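Local coordinates for succinate-semialdehyde dehydrogenase (Streptococcus pyogenes MGAS1882, PDB 4OGD), which oxidises succinic semialdehyde to succinate, as an aldehyde dehydrogenase that uses NADP+ as its cofactor, at residues Met139-Pro144 / Gly202-Gly207; Ala89-Tyr94 / Arg436-Leu441. All blocks are in the same frame, centred on the assembly; numbering follows the deposited sequence.

Interaction 1 (Met139-Pro144 / Gly202-Gly207)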
loop_
_atom_site.group_PDB
_atom_site.type_symbol
_atom_site.label_atom_id
_atom_site.label_comp_id
_atom_site.label_asym_id
_atom_site.label_seq_id
_atom_site.Cartn_x
_atom_site.Cartn_y
_atom_site.Cartn_z
ATOM N N MET A 139 -11.787 -10.035 -12.095
ATOM C CA MET A 139 -11.422 -9.231 -13.256
ATOM C C MET A 139 -10.806 -7.895 -12.846
ATOM O O MET A 139 -9.892 -7.395 -13.513
ATOM C CB MET A 139 -12.630 -9.018 -14.184
ATOM C CG MET A 139 -12.247 -8.398 -15.537
ATOM S SD MET A 139 -11.181 -9.483 -16.501
ATOM C CE MET A 139 -12.447 -10.483 -17.278
ATOM N N ARG A 140 -11.278 -7.337 -11.733
ATOM C CA ARG A 140 -10.762 -6.054 -11.247
ATOM C C ARG A 140 -9.261 -6.091 -11.029
ATOM O O ARG A 140 -8.587 -5.077 -11.196
ATOM C CB ARG A 140 -11.457 -5.618 -9.947
ATOM C CG ARG A 140 -12.868 -5.083 -10.155
ATOM C CD ARG A 140 -13.339 -4.113 -9.065
ATOM N NE ARG A 140 -12.879 -4.441 -7.724
ATOM C CZ ARG A 140 -13.567 -4.195 -6.607
ATOM N NH1 ARG A 140 -14.770 -3.634 -6.658
ATOM N NH2 ARG A 140 -13.057 -4.536 -5.435
ATOM N N VAL A 141 -8.742 -7.252 -10.644
ATOM C CA VAL A 141 -7.309 -7.372 -10.396
ATOM C C VAL A 141 -6.562 -8.147 -11.470
ATOM O O VAL A 141 -5.397 -7.849 -11.730
ATOM C CB VAL A 141 -6.996 -7.950 -8.994
ATOM C CG1 VAL A 141 -7.472 -6.993 -7.932
ATOM C CG2 VAL A 141 -7.641 -9.308 -8.801
ATOM N N PHE A 142 -7.213 -9.123 -12.109
ATOM C CA PHE A 142 -6.540 -9.839 -13.185
ATOM C C PHE A 142 -6.214 -8.920 -14.367
ATOM O O PHE A 142 -5.096 -8.957 -14.888
ATOM C CB PHE A 142 -7.361 -11.042 -13.666
ATOM C CG PHE A 142 -6.816 -11.658 -14.919
ATOM C CD1 PHE A 142 -5.629 -12.378 -14.886
ATOM C CD2 PHE A 142 -7.465 -11.486 -16.133
ATOM C CE1 PHE A 142 -5.101 -12.935 -16.048
ATOM C CE2 PHE A 142 -6.934 -12.032 -17.299
ATOM C CZ PHE A 142 -5.765 -12.755 -17.252
ATOM N N ALA A 143 -7.183 -8.116 -14.804
ATOM C CA ALA A 143 -6.977 -7.292 -16.000
ATOM C C ALA A 143 -5.742 -6.381 -15.900
ATOM O O ALA A 143 -4.871 -6.432 -16.774
ATOM C CB ALA A 143 -8.240 -6.490 -16.365
ATOM N N PRO A 144 -5.639 -5.563 -14.831
ATOM C CA PRO A 144 -4.449 -4.701 -14.792
ATOM C C PRO A 144 -3.135 -5.453 -14.552
ATOM O O PRO A 144 -2.110 -5.107 -15.138
ATOM C CB PRO A 144 -4.746 -3.744 -13.627
ATOM C CG PRO A 144 -5.696 -4.508 -12.753
ATOM C CD PRO A 144 -6.564 -5.269 -13.716
ATOM N N GLY A 202 3.087 -9.761 -3.853
ATOM C CA GLY A 202 1.978 -8.901 -3.494
ATOM C C GLY A 202 0.738 -9.730 -3.281
ATOM O O GLY A 202 0.589 -10.809 -3.861
ATOM N N VAL A 203 -0.152 -9.229 -2.435
ATOM C CA VAL A 203 -1.424 -9.896 -2.196
ATOM C C VAL A 203 -2.551 -8.875 -2.294
ATOM O O VAL A 203 -2.538 -7.857 -1.607
ATOM C CB VAL A 203 -1.476 -10.568 -0.806
ATOM C CG1 VAL A 203 -2.770 -11.339 -0.658
ATOM C CG2 VAL A 203 -0.271 -11.496 -0.598
ATOM N N CYS A 204 -3.528 -9.139 -3.156
ATOM C CA CYS A 204 -4.721 -8.298 -3.197
ATOM C C CYS A 204 -5.897 -9.120 -2.710
ATOM O O CYS A 204 -6.128 -10.235 -3.178
ATOM C CB CYS A 204 -4.981 -7.735 -4.605
ATOM S SG CYS A 204 -4.983 -8.974 -5.935
ATOM N N LEU A 205 -6.638 -8.578 -1.753
ATOM C CA LEU A 205 -7.778 -9.296 -1.213
ATOM C C LEU A 205 -9.036 -8.463 -1.275
ATOM O O LEU A 205 -9.025 -7.268 -0.981
ATOM C CB LEU A 205 -7.517 -9.713 0.242
ATOM C CG LEU A 205 -8.633 -10.486 0.958
ATOM C CD1 LEU A 205 -8.030 -11.497 1.917
ATOM C CD2 LEU A 205 -9.602 -9.565 1.719
ATOM N N THR A 206 -10.122 -9.126 -1.647
ATOM C CA THR A 206 -11.459 -8.581 -1.502
ATOM C C THR A 206 -12.236 -9.579 -0.667
ATOM O O THR A 206 -12.213 -10.779 -0.941
ATOM C CB THR A 206 -12.130 -8.409 -2.868
ATOM O OG1 THR A 206 -11.343 -7.508 -3.660
ATOM C CG2 THR A 206 -13.519 -7.819 -2.693
ATOM N N GLY A 207 -12.900 -9.102 0.376
ATOM C CA GLY A 207 -13.649 -10.010 1.229
ATOM C C GLY A 207 -13.980 -9.385 2.563
ATOM O O GLY A 207 -14.225 -8.181 2.644
HETATM O O HOH W 1 -11.596 -7.324 -6.417
#
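Val-141 meets Cys-204 where helix 136-148 lies over strand 200-206. The CB of Val-141 already reaches the sulfur, 3.8 Å from Cys-204 SG. Its branch CG1 lies anti to the carbonyl carbon (chi1 -65°) and is 3.8 Å from Cys-204 SG. The other branch, CG2, stands 3.9 Å from Cys-204 SG. One sulfur thus sits against all three side-chain carbons of the valine. Cys-204 holds SG between its backbone N and carbonyl carbon (chi1 51°), where it faces the helix.

The second link is polar. Arg-140 and Thr-206 cross at about a right angle, with Arg-140 NH2 3.9 Å from Thr-206 OG1. A water joins them: it is 2.8 Å from Thr-206 OG1 and accepts a weak, 3.3 Å bond from Arg-140 NH2. The main partner of this guanidinium is Glu-437, by a salt bridge at NE. Phe-426 adds a cation-pi contact.

All four residues are buried. Strand 200-206 lies between the parallel strands 124-128 and 225-229 in the Rossmann-type sheet. Helix 136-148 covers one face of that sheet and forms the connection of the beta-alpha-beta unit from strand 124-128 to strand 152-155.

Interaction 2 (Ala89-Tyr94 / Arg436-Leu441)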
loop_
_atom_site.group_PDB
_atom_site.type_symbol
_atom_site.label_atom_id
_atom_site.label_comp_id
_atom_site.label_asym_id
_atom_site.label_seq_id
_atom_site.Cartn_x
_atom_site.Cartn_y
_atom_site.Cartn_z
ATOM N N ALA A 89 -16.531 -7.813 -19.109
ATOM C CA ALA A 89 -16.178 -7.567 -20.500
ATOM C C ALA A 89 -15.584 -6.172 -20.621
ATOM O O ALA A 89 -14.504 -5.993 -21.184
ATOM C CB ALA A 89 -17.411 -7.720 -21.399
ATOM N N ASP A 90 -16.268 -5.184 -20.052
ATOM C CA ASP A 90 -15.808 -3.795 -20.134
ATOM C C ASP A 90 -14.481 -3.533 -19.419
ATOM O O ASP A 90 -13.655 -2.753 -19.900
ATOM C CB ASP A 90 -16.893 -2.838 -19.634
ATOM C CG ASP A 90 -18.104 -2.804 -20.552
ATOM O OD1 ASP A 90 -17.983 -3.226 -21.729
ATOM O OD2 ASP A 90 -19.171 -2.338 -20.100
ATOM N N ILE A 91 -14.279 -4.179 -18.275
ATOM C CA ILE A 91 -13.025 -4.014 -17.538
ATOM C C ILE A 91 -11.829 -4.558 -18.329
ATOM O O ILE A 91 -10.786 -3.907 -18.413
ATOM C CB ILE A 91 -13.104 -4.668 -16.141
ATOM C CG1 ILE A 91 -14.117 -3.926 -15.273
ATOM C CG2 ILE A 91 -11.740 -4.661 -15.477
ATOM C CD1 ILE A 91 -14.454 -4.642 -13.961
ATOM N N ALA A 92 -11.986 -5.743 -18.913
ATOM C CA ALA A 92 -10.948 -6.363 -19.737
ATOM C C ALA A 92 -10.618 -5.477 -20.934
ATOM O O ALA A 92 -9.446 -5.177 -21.195
ATOM C CB ALA A 92 -11.409 -7.738 -20.206
ATOM N N ASP A 93 -11.650 -5.034 -21.651
ATOM C CA ASP A 93 -11.413 -4.164 -22.805
ATOM C C ASP A 93 -10.758 -2.852 -22.376
ATOM O O ASP A 93 -9.863 -2.353 -23.057
ATOM C CB ASP A 93 -12.712 -3.883 -23.568
ATOM C CG ASP A 93 -13.116 -5.016 -24.501
ATOM O OD1 ASP A 93 -12.235 -5.763 -25.004
ATOM O OD2 ASP A 93 -14.336 -5.151 -24.733
ATOM N N TYR A 94 -11.195 -2.302 -21.238
ATOM C CA TYR A 94 -10.622 -1.065 -20.711
ATOM C C TYR A 94 -9.109 -1.166 -20.520
ATOM O O TYR A 94 -8.359 -0.349 -21.040
ATOM C CB TYR A 94 -11.304 -0.712 -19.387
ATOM C CG TYR A 94 -10.766 0.507 -18.649
ATOM C CD1 TYR A 94 -9.916 0.358 -17.561
ATOM C CD2 TYR A 94 -11.151 1.796 -19.011
ATOM C CE1 TYR A 94 -9.442 1.456 -16.870
ATOM C CE2 TYR A 94 -10.684 2.903 -18.325
ATOM C CZ TYR A 94 -9.831 2.726 -17.252
ATOM O OH TYR A 94 -9.378 3.831 -16.575
ATOM N N ARG A 436 -6.900 1.131 -4.045
ATOM C CA ARG A 436 -8.013 1.350 -4.958
ATOM C C ARG A 436 -7.913 0.358 -6.099
ATOM O O ARG A 436 -6.811 -0.009 -6.516
ATOM C CB ARG A 436 -7.997 2.784 -5.510
ATOM C CG ARG A 436 -8.200 3.875 -4.462
ATOM C CD ARG A 436 -9.652 3.866 -3.988
ATOM N NE ARG A 436 -9.995 4.894 -2.996
ATOM C CZ ARG A 436 -9.900 4.748 -1.676
ATOM N NH1 ARG A 436 -9.414 3.632 -1.142
ATOM N NH2 ARG A 436 -10.297 5.731 -0.877
ATOM N N GLU A 437 -9.065 -0.092 -6.581
ATOM C CA GLU A 437 -9.129 -0.931 -7.775
ATOM C C GLU A 437 -9.918 -0.221 -8.869
ATOM O O GLU A 437 -10.720 0.667 -8.580
ATOM C CB GLU A 437 -9.708 -2.317 -7.442
ATOM C CG GLU A 437 -8.721 -3.150 -6.617
ATOM C CD GLU A 437 -9.223 -4.525 -6.216
ATOM O OE1 GLU A 437 -10.339 -4.940 -6.620
ATOM O OE2 GLU A 437 -8.472 -5.214 -5.490
ATOM N N LEU A 438 -9.676 -0.615 -10.120
ATOM C CA LEU A 438 -10.238 0.067 -11.294
ATOM C C LEU A 438 -9.680 1.487 -11.474
ATOM O O LEU A 438 -8.957 1.996 -10.605
ATOM C CB LEU A 438 -11.781 0.032 -11.308
ATOM C CG LEU A 438 -12.390 -1.381 -11.332
ATOM C CD1 LEU A 438 -13.913 -1.318 -11.273
ATOM C CD2 LEU A 438 -11.932 -2.168 -12.567
ATOM N N SER A 439 -10.007 2.106 -12.612
ATOM C CA SER A 439 -9.376 3.357 -13.072
ATOM C C SER A 439 -7.864 3.201 -13.210
ATOM O O SER A 439 -7.335 2.086 -13.142
ATOM C CB SER A 439 -9.731 4.556 -12.171
ATOM O OG SER A 439 -8.902 4.627 -11.016
ATOM N N GLU A 440 -7.148 4.303 -13.408
ATOM C CA GLU A 440 -5.698 4.200 -13.475
ATOM C C GLU A 440 -5.115 3.977 -12.081
ATOM O O GLU A 440 -4.021 3.438 -11.951
ATOM C CB GLU A 440 -5.057 5.422 -14.140
ATOM C CG GLU A 440 -3.575 5.178 -14.487
ATOM C CD GLU A 440 -2.947 6.308 -15.283
ATOM O OE1 GLU A 440 -3.625 7.332 -15.513
ATOM O OE2 GLU A 440 -1.767 6.162 -15.682
ATOM N N LEU A 441 -5.844 4.390 -11.046
ATOM C CA LEU A 441 -5.377 4.157 -9.678
ATOM C C LEU A 441 -5.235 2.663 -9.411
ATOM O O LEU A 441 -4.337 2.231 -8.688
ATOM C CB LEU A 441 -6.321 4.790 -8.652
ATOM C CG LEU A 441 -6.436 6.314 -8.674
ATOM C CD1 LEU A 441 -7.316 6.822 -7.529
ATOM C CD2 LEU A 441 -5.056 6.974 -8.617
#
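An ST turn shapes the loop at Ser-439, which meets Tyr-94 of helix 78-103. The loop, 436-441, runs between strands 433-434 and 448-455, and it packs on this helix, more than 340 residues earlier in the chain. Two patches make the contact, one apolar and one at the tyrosine hydroxyl. No hydrogen bond crosses between the segments.

The apolar patch is Ile-91 against Leu-438. Their side chains cross at about a right angle. A single methyl, Leu-438 CD2, does the touching on the loop side. It lies 3.8 Å from Ile-91 CD1. Ile-91 CG2 is also 3.8 Å from Leu-438 CD2, and Ile-91 CG1 is 3.9 Å from the same Leu-438 CD2. The methyl therefore rests across three carbons of the isoleucine. Tyr-136 of helix 136-148 packs on Ile-91 as well.

Tyr-94 reaches the loop one helical turn further on. Its CG is anti to the backbone N (chi1 176°), and its CB points toward the loop. The hydroxyl end meets loop backbone: Tyr-94 OH is 3.5 Å from Ser-439 CA. Pro-422 packs on this tyrosine too. The next residue of the helix, Tyr-95, gives the loop a polar hold, since its OH is hydrogen-bonded to Ser-439 O.

The CB of Ser-439 points away from the helix, and its hydroxyl serves the loop itself. Leu-438 and Ser-439 both have positive phi angles. Ser-439 OG donates to Leu-438 O at 2.7 Å, with a C=O to donor angle of 108°, so the hydroxyl comes well off the carbonyl direction. The same OG closes the turn by accepting from Leu-441 N at 3.1 Å, with an angle of 143° at the hydrogen.

Interactions 1 and 2 touch, and their centres are 11 Å apart. Both segments of interaction 1 fall, in sequence, between the two segments of interaction 2. The main joint is a salt bridge from Arg-140 NE to Glu-437 OE1, 2.8 Å. Beside it, Arg-140 CD packs on Leu-438 CD1 at 3.6 Å. The two helices meet directly where Met-139 CG lies 3.8 Å from Ile-91 CG2. Helix 136-148 thus lies between the sheet and helix 78-103, with loop 436-441 touching both helices. Arg-140 NH2 also makes a long, weak ion pair with Glu-229, in the Leu-Glu-Leu-Gly-Gly signature sequence of aldehyde dehydrogenases.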